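PDB 3PPI: 3-hydroxyacyl-CoA dehydrogenase type-2 from Mycobacterium avium, which probably catalyses the NAD-dependent interconversion of 3-hydroxyacyl-CoA and 3-oxoacyl-CoA, as a short-chain dehydrogenase/reductase with a Rossmann fold. Local coordinates for residues Glu44-Arg49 against Glu251-Ala256; Val108-Gly113 against Val170-Ile175; Thr134-Leu139 against Gln184-Ala189; Ala237-Phe242 against Gly274-Thr279. All blocks are in the same frame, centred on the assembly; numbering follows the deposited sequence.

Contact 1 (Glu44-Arg49 against Glu251-Ala256); sequences EATVRR and EFADAA
Arg-49 reaches across from helix 41-52 to Asp-254 on helix 249-261, and its long chain meets first Ala-253 and then Asp-254. Arg-49 CB lies 3.9 Å from Ala-253 CB. CG, anti to the backbone N (chi1 175°), runs past the carbonyl oxygen of Ala-253, and a bend at chi2 (57°) then turns the rest of the chain toward Asp-254. NE makes a salt bridge with Asp-53, just past the end of the helix. At the tip Arg-49 NH1 donates a nearly straight hydrogen bond, 2.8 Å long, to Asp-254 OD1, which lies in the guanidinium plane and accepts on its anti lone pair; this is a salt bridge. NH2 has a weak bond to a water that donates to Asp-254 O. A flexible, partly exposed arginine suits this margin, since its methylenes can pack while its charge meets two carboxylates.

Further in, size decides. The methyl CB of Ala-253 sits 3.3 Å from Ala-45 O and 4.0 Å from Ala-45 CB, and such small residues let the axes approach to 8.1 Å at a crossing angle of -55°. Thr-46 OG1 meets the edge of the Phe-252 ring, 3.5 Å from CE2, while its hydrogen bond goes back to Leu-42 O within its own helix.

Both helices lie against the same side of the central parallel sheet: Thr-46 packs on Val-35 of strand 31-36, and Phe-252 on Ile-215 of strand 210-217. Helix 64-74 flanks Val-47, and Asn-262 of the second subunit bonds to Asp-254 OD2.

Contact 2 (Val108-Gly113 against Val170-Ile175); sequences VVAHGG and VLTASI
Val-108 and Val-170 stand side by side on one face of the sheet, pointing the same way, with Val-108 CG2 4.1 Å from Val-170 CB. On the other face Val-109 and Leu-171 are paired in the same manner, Val-109 CG2 resting 3.9 Å from Leu-171 CD2. Apolar side chains suit both faces because helices cover them: Leu-171 and Val-109 pack on Thr-144 of helix 130-156, while Val-170 lies against Leu-259 of helix 249-261. Valine's beta branch also suits the extended backbone.

Between the strands Val-109 N donates to Val-170 O at 2.8 Å. Thr-172 turns its hydroxyl onto the adjacent strand. With OG1 beside its own backbone N (chi1 -51°), Thr-172 OG1 donates to Val-109 O over 2.7 Å, approaching from above the carbonyl plane. A side chain thus grips the carbonyl where strand 103-109 gives way to loop, and Thr-172 OG1 also comes 3.6 Å from Ala-110 CA.

Beyond this pairing the chains diverge. His-111 bonds to Ser-36, on the side of strand 103-109 where the cofactor crevice of a Rossmann fold opens, beside strand 31-36. The chain after strand 167-172 leads instead toward the probable active site of this short-chain dehydrogenase, Ser-174 touching Tyr-187 and Lys-191.

Contact 3 (Thr134-Leu139 against Gln184-Ala189); sequences TKTIDL and QTAYAA
In Thr-136 a chi1 of -59° sets the hydroxyl beside the backbone N and leaves the methyl CG2 anti to it, over the backbone of Ala-186. In Ile-137 it is CG1 that lies beside the N, and a chi2 of -43° swings CD1 across to the neighbouring helix. Thr-136 CG2 lies 3.7 Å from Ala-186 C and equally far from Tyr-187 N, while Thr-136 CB meets Ala-186 CB at 3.8 Å. From the next residue, Ile-137 CD1 reaches past Ala-186 O to Ala-189 CB, a turn on from Ala-186, at 4.1 Å.

No hydrogen bond crosses between 134-139 and 184-189. The hydroxyl of Thr-136 instead bonds to Gly-132 O in its own helix, which allows a polar residue to serve in a buried interface. Ala-186 and Ala-189 offer a shallow surface, and the axes run 8.7 Å apart at a crossing angle of only -27°. Ile-137 also packs on Ile-137 of the third subunit.

Helices 130-156 and 185-205 form one of the subunit interfaces characteristic of many tetrameric short-chain dehydrogenases, and here both meet the third subunit. Tyr-187 matches the tyrosine of the family's YxxxK motif, which, as in relatives, is probably catalytic.

Contact 4 (Ala237-Phe242 against Gly274-Thr279); sequences AANIPF and GAQRFT
Asn-239 extends its amide across to the C-terminal segment, where Asn-239 ND2 donates to Arg-277 O at 3.1 Å. The donor sits above the carbonyl plane, 46° out of it. CG anti to the backbone N (chi1 -168°) carries the amide over, and Asn-239 OD1 faces Thr-279 CG2 at 3.8 Å. Between the two backbones a water donates to Asn-239 O and accepts from Arg-277 N, 3.1 Å away.

At the other end Phe-242 N donates to Gly-274 O at 3.1 Å. Phe-242 O, close to Gly-274 O but not bonded to it, accepts from Asn-266 ND2 of the second subunit. The segments run roughly antiparallel without forming strands: they are the end of helix 230-238 with the loop after it, in the region that commonly covers the substrate in short-chain dehydrogenases, and the tail after strand 269-272, the last of the Rossmann sheet.

Gly-274 has a positive phi of 61°, and Ile-240 CG2 lies 3.9 Å from Gly-274 CA, where a CB would run into it. Pro-241 lays its ring against Gly-274 O and Ala-275, Pro-241 CG 4.0 Å from Ala-275 CB; as proline it has no N-H needing a partner. Arg-277 NH1 curls back to donate to Gln-276 O, while NH2 bonds to Gly-267 O of the second subunit.

Overall arrangement
Contact 2 is the core of the set, joining the central strand of the seven-stranded parallel sheet to its neighbour, and contacts 1 and 3 pack helices on its opposite sides, their centres about 24 Å apart. Contact 1 touches contact 2 through Phe-252 and Thr-172; contact 3 does so through Leu-139 and His-111. Along the chain, contacts 2 and 3 interlock by alternating segments, and both are nested within the long loop closed by contact 1. Contact 4 comes after contacts 2 and 3 but crosses contact 1, and its Phe-278 packs on Ile-175. The second subunit meets contacts 1 and 4 and the third meets 3 and 4, so these three border subunit interfaces, while contact 2 stays inside the chain.

Contact 1 (Glu44-Arg49 against Glu251-Ala256)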
loop_
_atom_site.group_PDB
_atom_site.type_symbol
_atom_site.label_atom_id
_atom_site.label_comp_id
_atom_site.label_asym_id
_atom_site.label_seq_id
_atom_site.Cartn_x
_atom_site.Cartn_y
_atom_site.Cartn_z
ATOM N N GLU A 44 -0.429 -6.229 -28.513
ATOM C CA GLU A 44 -0.797 -7.187 -29.554
ATOM C C GLU A 44 -1.577 -8.362 -28.963
ATOM O O GLU A 44 -2.612 -8.764 -29.508
ATOM C CB GLU A 44 0.442 -7.693 -30.311
ATOM C CG GLU A 44 0.167 -8.842 -31.274
ATOM C CD GLU A 44 1.426 -9.344 -31.986
ATOM O OE1 GLU A 44 2.499 -8.724 -31.844
ATOM O OE2 GLU A 44 1.334 -10.373 -32.690
ATOM N N ALA A 45 -1.096 -8.910 -27.853
ATOM C CA ALA A 45 -1.763 -10.066 -27.249
ATOM C C ALA A 45 -3.187 -9.686 -26.797
ATOM O O ALA A 45 -4.134 -10.482 -26.903
ATOM C CB ALA A 45 -0.938 -10.612 -26.082
ATOM N N THR A 46 -3.331 -8.454 -26.323
ATOM C CA THR A 46 -4.627 -7.938 -25.903
ATOM C C THR A 46 -5.544 -7.818 -27.115
ATOM O O THR A 46 -6.670 -8.285 -27.077
ATOM C CB THR A 46 -4.481 -6.582 -25.193
ATOM O OG1 THR A 46 -3.576 -6.743 -24.098
ATOM C CG2 THR A 46 -5.834 -6.051 -24.676
ATOM N N VAL A 47 -5.040 -7.229 -28.199
ATOM C CA VAL A 47 -5.817 -7.146 -29.434
ATOM C C VAL A 47 -6.314 -8.532 -29.880
ATOM O O VAL A 47 -7.513 -8.718 -30.136
ATOM C CB VAL A 47 -5.023 -6.479 -30.565
ATOM C CG1 VAL A 47 -5.772 -6.617 -31.907
ATOM C CG2 VAL A 47 -4.757 -4.997 -30.229
ATOM N N ARG A 48 -5.396 -9.491 -29.961
ATOM C CA ARG A 48 -5.735 -10.842 -30.404
ATOM C C ARG A 48 -6.829 -11.446 -29.511
ATOM O O ARG A 48 -7.776 -12.049 -30.008
ATOM C CB ARG A 48 -4.490 -11.738 -30.405
ATOM C CG ARG A 48 -3.488 -11.392 -31.499
ATOM C CD ARG A 48 -2.332 -12.362 -31.510
ATOM N NE ARG A 48 -1.318 -12.017 -32.514
ATOM C CZ ARG A 48 -1.386 -12.342 -33.804
ATOM N NH1 ARG A 48 -2.432 -13.010 -34.282
ATOM N NH2 ARG A 48 -0.407 -11.984 -34.625
ATOM N N ARG A 49 -6.683 -11.282 -28.202
ATOM C CA ARG A 49 -7.644 -11.810 -27.229
ATOM C C ARG A 49 -9.010 -11.147 -27.363
ATOM O O ARG A 49 -10.030 -11.825 -27.419
ATOM C CB ARG A 49 -7.130 -11.595 -25.800
ATOM C CG ARG A 49 -8.098 -11.987 -24.680
ATOM C CD ARG A 49 -8.541 -13.446 -24.756
ATOM N NE ARG A 49 -9.476 -13.754 -23.672
ATOM C CZ ARG A 49 -9.151 -14.229 -22.472
ATOM N NH1 ARG A 49 -7.896 -14.487 -22.136
ATOM N NH2 ARG A 49 -10.109 -14.442 -21.587
ATOM N N GLU A 251 -0.744 -13.813 -20.856
ATOM C CA GLU A 251 -1.157 -13.664 -19.432
ATOM C C GLU A 251 -1.644 -12.260 -19.131
ATOM O O GLU A 251 -2.624 -12.074 -18.389
ATOM C CB GLU A 251 -0.042 -14.111 -18.478
ATOM C CG GLU A 251 0.110 -15.656 -18.471
ATOM C CD GLU A 251 1.478 -16.165 -18.005
ATOM O OE1 GLU A 251 2.478 -15.409 -17.995
ATOM O OE2 GLU A 251 1.545 -17.356 -17.651
ATOM N N PHE A 252 -0.968 -11.265 -19.702
ATOM C CA PHE A 252 -1.401 -9.881 -19.580
ATOM C C PHE A 252 -2.779 -9.698 -20.224
ATOM O O PHE A 252 -3.663 -9.071 -19.647
ATOM C CB PHE A 252 -0.382 -8.949 -20.253
ATOM C CG PHE A 252 -0.777 -7.505 -20.217
ATOM C CD1 PHE A 252 -0.391 -6.692 -19.180
ATOM C CD2 PHE A 252 -1.564 -6.964 -21.227
ATOM C CE1 PHE A 252 -0.772 -5.354 -19.144
ATOM C CE2 PHE A 252 -1.946 -5.644 -21.190
ATOM C CZ PHE A 252 -1.534 -4.832 -20.158
ATOM N N ALA A 253 -2.919 -10.209 -21.449
ATOM C CA ALA A 253 -4.167 -10.118 -22.195
ATOM C C ALA A 253 -5.315 -10.748 -21.420
ATOM O O ALA A 253 -6.435 -10.231 -21.433
ATOM C CB ALA A 253 -4.026 -10.791 -23.575
ATOM N N ASP A 254 -5.031 -11.852 -20.734
ATOM C CA ASP A 254 -6.051 -12.558 -19.957
ATOM C C ASP A 254 -6.506 -11.711 -18.756
ATOM O O ASP A 254 -7.686 -11.674 -18.441
ATOM C CB ASP A 254 -5.504 -13.911 -19.491
ATOM C CG ASP A 254 -6.533 -14.744 -18.766
ATOM O OD1 ASP A 254 -7.507 -15.182 -19.415
ATOM O OD2 ASP A 254 -6.352 -14.989 -17.562
ATOM N N ALA A 255 -5.569 -11.042 -18.090
ATOM C CA ALA A 255 -5.882 -10.121 -17.010
ATOM C C ALA A 255 -6.693 -8.933 -17.512
ATOM O O ALA A 255 -7.676 -8.533 -16.883
ATOM C CB ALA A 255 -4.594 -9.644 -16.332
ATOM N N ALA A 256 -6.294 -8.378 -18.651
ATOM C CA ALA A 256 -7.019 -7.252 -19.235
ATOM C C ALA A 256 -8.450 -7.649 -19.511
ATOM O O ALA A 256 -9.369 -6.920 -19.137
ATOM C CB ALA A 256 -6.340 -6.734 -20.512
HETATM O O HOH W 1 -9.955 -13.386 -18.496
#

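Contact 2 (Val108-Gly113 against Val170-Ile175)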
loop_
_atom_site.group_PDB
_atom_site.type_symbol
_atom_site.label_atom_id
_atom_site.label_comp_id
_atom_site.label_asym_id
_atom_site.label_seq_id
_atom_site.Cartn_x
_atom_site.Cartn_y
_atom_site.Cartn_z
ATOM N N VAL A 108 -7.835 -0.502 -23.704
ATOM C CA VAL A 108 -6.709 -0.963 -22.916
ATOM C C VAL A 108 -5.518 -0.098 -23.326
ATOM O O VAL A 108 -5.127 -0.095 -24.485
ATOM C CB VAL A 108 -6.431 -2.486 -23.140
ATOM C CG1 VAL A 108 -5.267 -2.930 -22.292
ATOM C CG2 VAL A 108 -7.713 -3.335 -22.837
ATOM N N VAL A 109 -4.972 0.659 -22.377
ATOM C CA VAL A 109 -3.887 1.606 -22.644
ATOM C C VAL A 109 -2.577 0.883 -22.355
ATOM O O VAL A 109 -2.142 0.799 -21.211
ATOM C CB VAL A 109 -4.044 2.872 -21.782
ATOM C CG1 VAL A 109 -3.015 3.928 -22.168
ATOM C CG2 VAL A 109 -5.447 3.426 -21.910
ATOM N N ALA A 110 -1.966 0.319 -23.386
ATOM C CA ALA A 110 -0.872 -0.625 -23.193
ATOM C C ALA A 110 0.392 -0.258 -23.950
ATOM O O ALA A 110 1.236 -1.117 -24.156
ATOM C CB ALA A 110 -1.329 -2.045 -23.588
ATOM N N HIS A 111 0.530 0.995 -24.373
ATOM C CA HIS A 111 1.768 1.423 -25.013
ATOM C C HIS A 111 2.938 1.275 -24.031
ATOM O O HIS A 111 2.854 1.685 -22.865
ATOM C CB HIS A 111 1.665 2.836 -25.625
ATOM C CG HIS A 111 1.258 3.912 -24.667
ATOM N ND1 HIS A 111 -0.056 4.152 -24.331
ATOM C CD2 HIS A 111 1.990 4.846 -24.009
ATOM C CE1 HIS A 111 -0.116 5.166 -23.485
ATOM N NE2 HIS A 111 1.114 5.596 -23.260
ATOM N N GLY A 112 4.015 0.650 -24.518
ATOM C CA GLY A 112 5.115 0.177 -23.671
ATOM C C GLY A 112 6.469 0.796 -23.990
ATOM O O GLY A 112 6.562 1.910 -24.517
ATOM N N GLY A 113 7.521 0.042 -23.670
ATOM C CA GLY A 113 8.897 0.509 -23.781
ATOM C C GLY A 113 9.484 0.871 -22.427
ATOM O O GLY A 113 8.837 0.701 -21.383
ATOM N N VAL A 170 -8.862 -0.206 -19.005
ATOM C CA VAL A 170 -7.724 -0.825 -18.368
ATOM C C VAL A 170 -6.516 0.027 -18.718
ATOM O O VAL A 170 -6.203 0.209 -19.892
ATOM C CB VAL A 170 -7.505 -2.271 -18.847
ATOM C CG1 VAL A 170 -6.253 -2.889 -18.224
ATOM C CG2 VAL A 170 -8.735 -3.110 -18.493
ATOM N N LEU A 171 -5.871 0.573 -17.690
ATOM C CA LEU A 171 -4.618 1.294 -17.854
ATOM C C LEU A 171 -3.462 0.339 -17.513
ATOM O O LEU A 171 -3.665 -0.686 -16.836
ATOM C CB LEU A 171 -4.588 2.512 -16.946
ATOM C CG LEU A 171 -5.884 3.334 -16.772
ATOM C CD1 LEU A 171 -5.642 4.498 -15.794
ATOM C CD2 LEU A 171 -6.397 3.840 -18.115
ATOM N N THR A 172 -2.262 0.659 -17.987
ATOM C CA THR A 172 -1.087 -0.142 -17.690
ATOM C C THR A 172 -0.072 0.699 -16.910
ATOM O O THR A 172 0.396 1.749 -17.369
ATOM C CB THR A 172 -0.437 -0.732 -18.944
ATOM O OG1 THR A 172 -1.419 -1.398 -19.751
ATOM C CG2 THR A 172 0.665 -1.745 -18.558
ATOM N N ALA A 173 0.247 0.229 -15.713
ATOM C CA ALA A 173 1.284 0.823 -14.909
ATOM C C ALA A 173 2.520 -0.069 -14.974
ATOM O O ALA A 173 2.971 -0.445 -16.069
ATOM C CB ALA A 173 0.788 0.993 -13.497
ATOM N N SER A 174 3.057 -0.405 -13.807
ATOM C CA SER A 174 4.220 -1.280 -13.633
ATOM C C SER A 174 4.440 -1.363 -12.142
ATOM O O SER A 174 4.083 -0.425 -11.403
ATOM C CB SER A 174 5.492 -0.700 -14.301
ATOM O OG SER A 174 6.674 -1.365 -13.845
ATOM N N ILE A 175 5.021 -2.463 -11.672
ATOM C CA ILE A 175 5.343 -2.543 -10.268
ATOM C C ILE A 175 6.502 -1.591 -9.927
ATOM O O ILE A 175 6.757 -1.334 -8.759
ATOM C CB ILE A 175 5.588 -4.002 -9.770
ATOM C CG1 ILE A 175 6.805 -4.635 -10.470
ATOM C CG2 ILE A 175 4.260 -4.864 -9.956
ATOM C CD1 ILE A 175 7.183 -6.050 -9.944
#

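Contact 3 (Thr134-Leu139 against Gln184-Ala189)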
loop_
_atom_site.group_PDB
_atom_site.type_symbol
_atom_site.label_atom_id
_atom_site.label_comp_id
_atom_site.label_asym_id
_atom_site.label_seq_id
_atom_site.Cartn_x
_atom_site.Cartn_y
_atom_site.Cartn_z
ATOM N N THR A 134 10.863 14.422 -18.327
ATOM C CA THR A 134 9.575 14.914 -18.857
ATOM C C THR A 134 9.089 14.124 -20.060
ATOM O O THR A 134 7.895 13.916 -20.189
ATOM C CB THR A 134 9.602 16.403 -19.203
ATOM O OG1 THR A 134 10.625 16.626 -20.150
ATOM C CG2 THR A 134 9.886 17.245 -17.963
ATOM N N LYS A 135 9.998 13.664 -20.920
ATOM C CA LYS A 135 9.616 12.767 -22.016
ATOM C C LYS A 135 8.924 11.494 -21.524
ATOM O O LYS A 135 7.945 11.043 -22.126
ATOM C CB LYS A 135 10.838 12.368 -22.859
ATOM N N THR A 136 9.451 10.914 -20.444
ATOM C CA THR A 136 8.903 9.708 -19.853
ATOM C C THR A 136 7.535 9.956 -19.233
ATOM O O THR A 136 6.584 9.184 -19.460
ATOM C CB THR A 136 9.881 9.124 -18.818
ATOM O OG1 THR A 136 11.111 8.836 -19.494
ATOM C CG2 THR A 136 9.315 7.854 -18.161
ATOM N N ILE A 137 7.427 11.032 -18.461
ATOM C CA ILE A 137 6.134 11.449 -17.927
ATOM C C ILE A 137 5.138 11.702 -19.078
ATOM O O ILE A 137 3.982 11.284 -18.992
ATOM C CB ILE A 137 6.234 12.746 -17.078
ATOM C CG1 ILE A 137 7.144 12.573 -15.845
ATOM C CG2 ILE A 137 4.837 13.256 -16.662
ATOM C CD1 ILE A 137 6.985 11.304 -15.063
ATOM N N ASP A 138 5.575 12.405 -20.125
ATOM C CA ASP A 138 4.700 12.713 -21.267
ATOM C C ASP A 138 4.112 11.453 -21.927
ATOM O O ASP A 138 2.919 11.389 -22.171
ATOM C CB ASP A 138 5.421 13.520 -22.349
ATOM C CG ASP A 138 5.661 14.986 -21.965
ATOM O OD1 ASP A 138 5.001 15.541 -21.058
ATOM O OD2 ASP A 138 6.545 15.593 -22.593
ATOM N N LEU A 139 4.948 10.452 -22.179
ATOM C CA LEU A 139 4.516 9.250 -22.879
ATOM C C LEU A 139 3.615 8.370 -21.998
ATOM O O LEU A 139 2.532 7.963 -22.431
ATOM C CB LEU A 139 5.731 8.431 -23.344
ATOM C CG LEU A 139 5.437 7.139 -24.122
ATOM C CD1 LEU A 139 4.581 7.462 -25.355
ATOM C CD2 LEU A 139 6.725 6.419 -24.542
ATOM N N GLN A 184 15.977 4.498 -12.644
ATOM C CA GLN A 184 14.654 4.465 -13.253
ATOM C C GLN A 184 13.633 5.317 -12.477
ATOM O O GLN A 184 12.448 5.019 -12.464
ATOM C CB GLN A 184 14.190 3.012 -13.424
ATOM C CG GLN A 184 15.113 2.155 -14.338
ATOM C CD GLN A 184 15.039 2.510 -15.835
ATOM O OE1 GLN A 184 14.007 2.962 -16.344
ATOM N NE2 GLN A 184 16.135 2.269 -16.548
ATOM N N THR A 185 14.083 6.434 -11.910
ATOM C CA THR A 185 13.174 7.362 -11.244
ATOM C C THR A 185 12.112 7.947 -12.194
ATOM O O THR A 185 10.978 8.171 -11.758
ATOM C CB THR A 185 13.925 8.518 -10.541
ATOM O OG1 THR A 185 14.783 9.185 -11.478
ATOM C CG2 THR A 185 14.767 7.982 -9.340
ATOM N N ALA A 186 12.454 8.190 -13.467
ATOM C CA ALA A 186 11.479 8.741 -14.426
ATOM C C ALA A 186 10.320 7.763 -14.649
ATOM O O ALA A 186 9.145 8.122 -14.503
ATOM C CB ALA A 186 12.139 9.083 -15.735
ATOM N N TYR A 187 10.665 6.513 -14.947
ATOM C CA TYR A 187 9.654 5.455 -15.179
ATOM C C TYR A 187 8.826 5.187 -13.918
ATOM O O TYR A 187 7.609 5.042 -13.984
ATOM C CB TYR A 187 10.351 4.174 -15.655
ATOM C CG TYR A 187 9.439 3.064 -16.137
ATOM C CD1 TYR A 187 8.890 3.109 -17.410
ATOM C CD2 TYR A 187 9.178 1.949 -15.342
ATOM C CE1 TYR A 187 8.081 2.105 -17.880
ATOM C CE2 TYR A 187 8.363 0.913 -15.801
ATOM C CZ TYR A 187 7.822 0.994 -17.080
ATOM O OH TYR A 187 7.009 0.003 -17.590
ATOM N N ALA A 188 9.483 5.175 -12.768
ATOM C CA ALA A 188 8.825 4.939 -11.497
ATOM C C ALA A 188 7.776 6.016 -11.195
ATOM O O ALA A 188 6.628 5.715 -10.808
ATOM C CB ALA A 188 9.885 4.885 -10.355
ATOM N N ALA A 189 8.169 7.268 -11.380
ATOM C CA ALA A 189 7.259 8.415 -11.193
ATOM C C ALA A 189 6.044 8.349 -12.130
ATOM O O ALA A 189 4.893 8.486 -11.695
ATOM C CB ALA A 189 8.034 9.720 -11.390
#

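Contact 4 (Ala237-Phe242 against Gly274-Thr279)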
loop_
_atom_site.group_PDB
_atom_site.type_symbol
_atom_site.label_atom_id
_atom_site.label_comp_id
_atom_site.label_asym_id
_atom_site.label_seq_id
_atom_site.Cartn_x
_atom_site.Cartn_y
_atom_site.Cartn_z
ATOM N N ALA A 237 14.741 -13.333 -14.328
ATOM C CA ALA A 237 13.984 -14.539 -13.959
ATOM C C ALA A 237 14.312 -15.056 -12.553
ATOM O O ALA A 237 13.456 -15.658 -11.903
ATOM C CB ALA A 237 14.181 -15.649 -14.992
ATOM N N ALA A 238 15.534 -14.800 -12.080
ATOM C CA ALA A 238 15.979 -15.266 -10.750
ATOM C C ALA A 238 15.318 -14.542 -9.575
ATOM O O ALA A 238 15.180 -15.095 -8.497
ATOM C CB ALA A 238 17.505 -15.144 -10.646
ATOM N N ASN A 239 14.915 -13.301 -9.772
ATOM C CA ASN A 239 14.232 -12.543 -8.718
ATOM C C ASN A 239 12.737 -12.895 -8.633
ATOM O O ASN A 239 12.027 -12.332 -7.799
ATOM C CB ASN A 239 14.414 -11.028 -8.986
ATOM C CG ASN A 239 14.002 -10.146 -7.798
ATOM O OD1 ASN A 239 14.251 -10.489 -6.655
ATOM N ND2 ASN A 239 13.378 -8.999 -8.081
ATOM N N ILE A 240 12.242 -13.798 -9.499
ATOM C CA ILE A 240 10.787 -14.013 -9.619
ATOM C C ILE A 240 10.390 -15.336 -8.953
ATOM O O ILE A 240 10.743 -16.387 -9.448
ATOM C CB ILE A 240 10.326 -13.995 -11.078
ATOM C CG1 ILE A 240 10.808 -12.712 -11.776
ATOM C CG2 ILE A 240 8.772 -14.113 -11.147
ATOM C CD1 ILE A 240 10.549 -12.699 -13.262
ATOM N N PRO A 241 9.638 -15.286 -7.832
ATOM C CA PRO A 241 9.365 -16.530 -7.095
ATOM C C PRO A 241 8.678 -17.637 -7.903
ATOM O O PRO A 241 9.202 -18.741 -7.951
ATOM C CB PRO A 241 8.502 -16.062 -5.921
ATOM C CG PRO A 241 9.011 -14.647 -5.672
ATOM C CD PRO A 241 9.288 -14.094 -7.038
ATOM N N PHE A 242 7.531 -17.357 -8.509
ATOM C CA PHE A 242 6.820 -18.363 -9.304
ATOM C C PHE A 242 5.685 -17.751 -10.118
ATOM O O PHE A 242 4.904 -16.977 -9.593
ATOM C CB PHE A 242 6.253 -19.532 -8.481
ATOM C CG PHE A 242 5.729 -20.639 -9.351
ATOM C CD1 PHE A 242 6.598 -21.615 -9.849
ATOM C CD2 PHE A 242 4.412 -20.660 -9.752
ATOM C CE1 PHE A 242 6.146 -22.598 -10.687
ATOM C CE2 PHE A 242 3.948 -21.649 -10.609
ATOM C CZ PHE A 242 4.819 -22.616 -11.077
ATOM N N GLY A 274 4.272 -12.674 -10.968
ATOM C CA GLY A 274 4.899 -13.907 -10.461
ATOM C C GLY A 274 5.378 -13.801 -9.017
ATOM O O GLY A 274 6.262 -14.529 -8.607
ATOM N N ALA A 275 4.751 -12.909 -8.257
ATOM C CA ALA A 275 5.133 -12.522 -6.874
ATOM C C ALA A 275 6.483 -11.772 -6.768
ATOM O O ALA A 275 7.034 -11.638 -5.672
ATOM C CB ALA A 275 5.082 -13.708 -5.918
ATOM N N GLN A 276 6.981 -11.239 -7.891
ATOM C CA GLN A 276 8.201 -10.438 -7.863
ATOM C C GLN A 276 8.022 -9.127 -7.073
ATOM O O GLN A 276 6.989 -8.475 -7.151
ATOM C CB GLN A 276 8.689 -10.107 -9.277
ATOM C CG GLN A 276 10.074 -9.503 -9.251
ATOM C CD GLN A 276 10.656 -9.138 -10.598
ATOM O OE1 GLN A 276 9.985 -9.128 -11.650
ATOM N NE2 GLN A 276 11.930 -8.797 -10.563
ATOM N N ARG A 277 9.053 -8.762 -6.314
ATOM C CA ARG A 277 9.179 -7.408 -5.791
ATOM C C ARG A 277 10.544 -6.885 -6.292
ATOM O O ARG A 277 11.562 -7.552 -6.067
ATOM C CB ARG A 277 9.106 -7.399 -4.257
ATOM C CG ARG A 277 7.812 -7.972 -3.655
ATOM C CD ARG A 277 6.653 -7.068 -3.928
ATOM N NE ARG A 277 5.353 -7.470 -3.373
ATOM C CZ ARG A 277 4.472 -8.248 -3.994
ATOM N NH1 ARG A 277 4.771 -8.813 -5.158
ATOM N NH2 ARG A 277 3.303 -8.508 -3.424
ATOM N N PHE A 278 10.559 -5.743 -6.989
ATOM C CA PHE A 278 11.816 -5.229 -7.577
ATOM C C PHE A 278 12.793 -4.867 -6.471
ATOM O O PHE A 278 12.442 -4.154 -5.513
ATOM C CB PHE A 278 11.619 -3.968 -8.430
ATOM C CG PHE A 278 10.987 -4.187 -9.792
ATOM C CD1 PHE A 278 10.912 -5.439 -10.390
ATOM C CD2 PHE A 278 10.529 -3.079 -10.516
ATOM C CE1 PHE A 278 10.358 -5.588 -11.671
ATOM C CE2 PHE A 278 9.971 -3.219 -11.791
ATOM C CZ PHE A 278 9.888 -4.476 -12.373
ATOM N N THR A 279 14.021 -5.351 -6.621
ATOM C CA THR A 279 15.153 -4.918 -5.804
ATOM C C THR A 279 15.693 -3.568 -6.352
ATOM O O THR A 279 15.279 -3.109 -7.417
ATOM C CB THR A 279 16.252 -5.986 -5.825
ATOM O OG1 THR A 279 16.629 -6.241 -7.181
ATOM C CG2 THR A 279 15.748 -7.297 -5.174
HETATM O O HOH W 2 11.146 -10.904 -5.594
#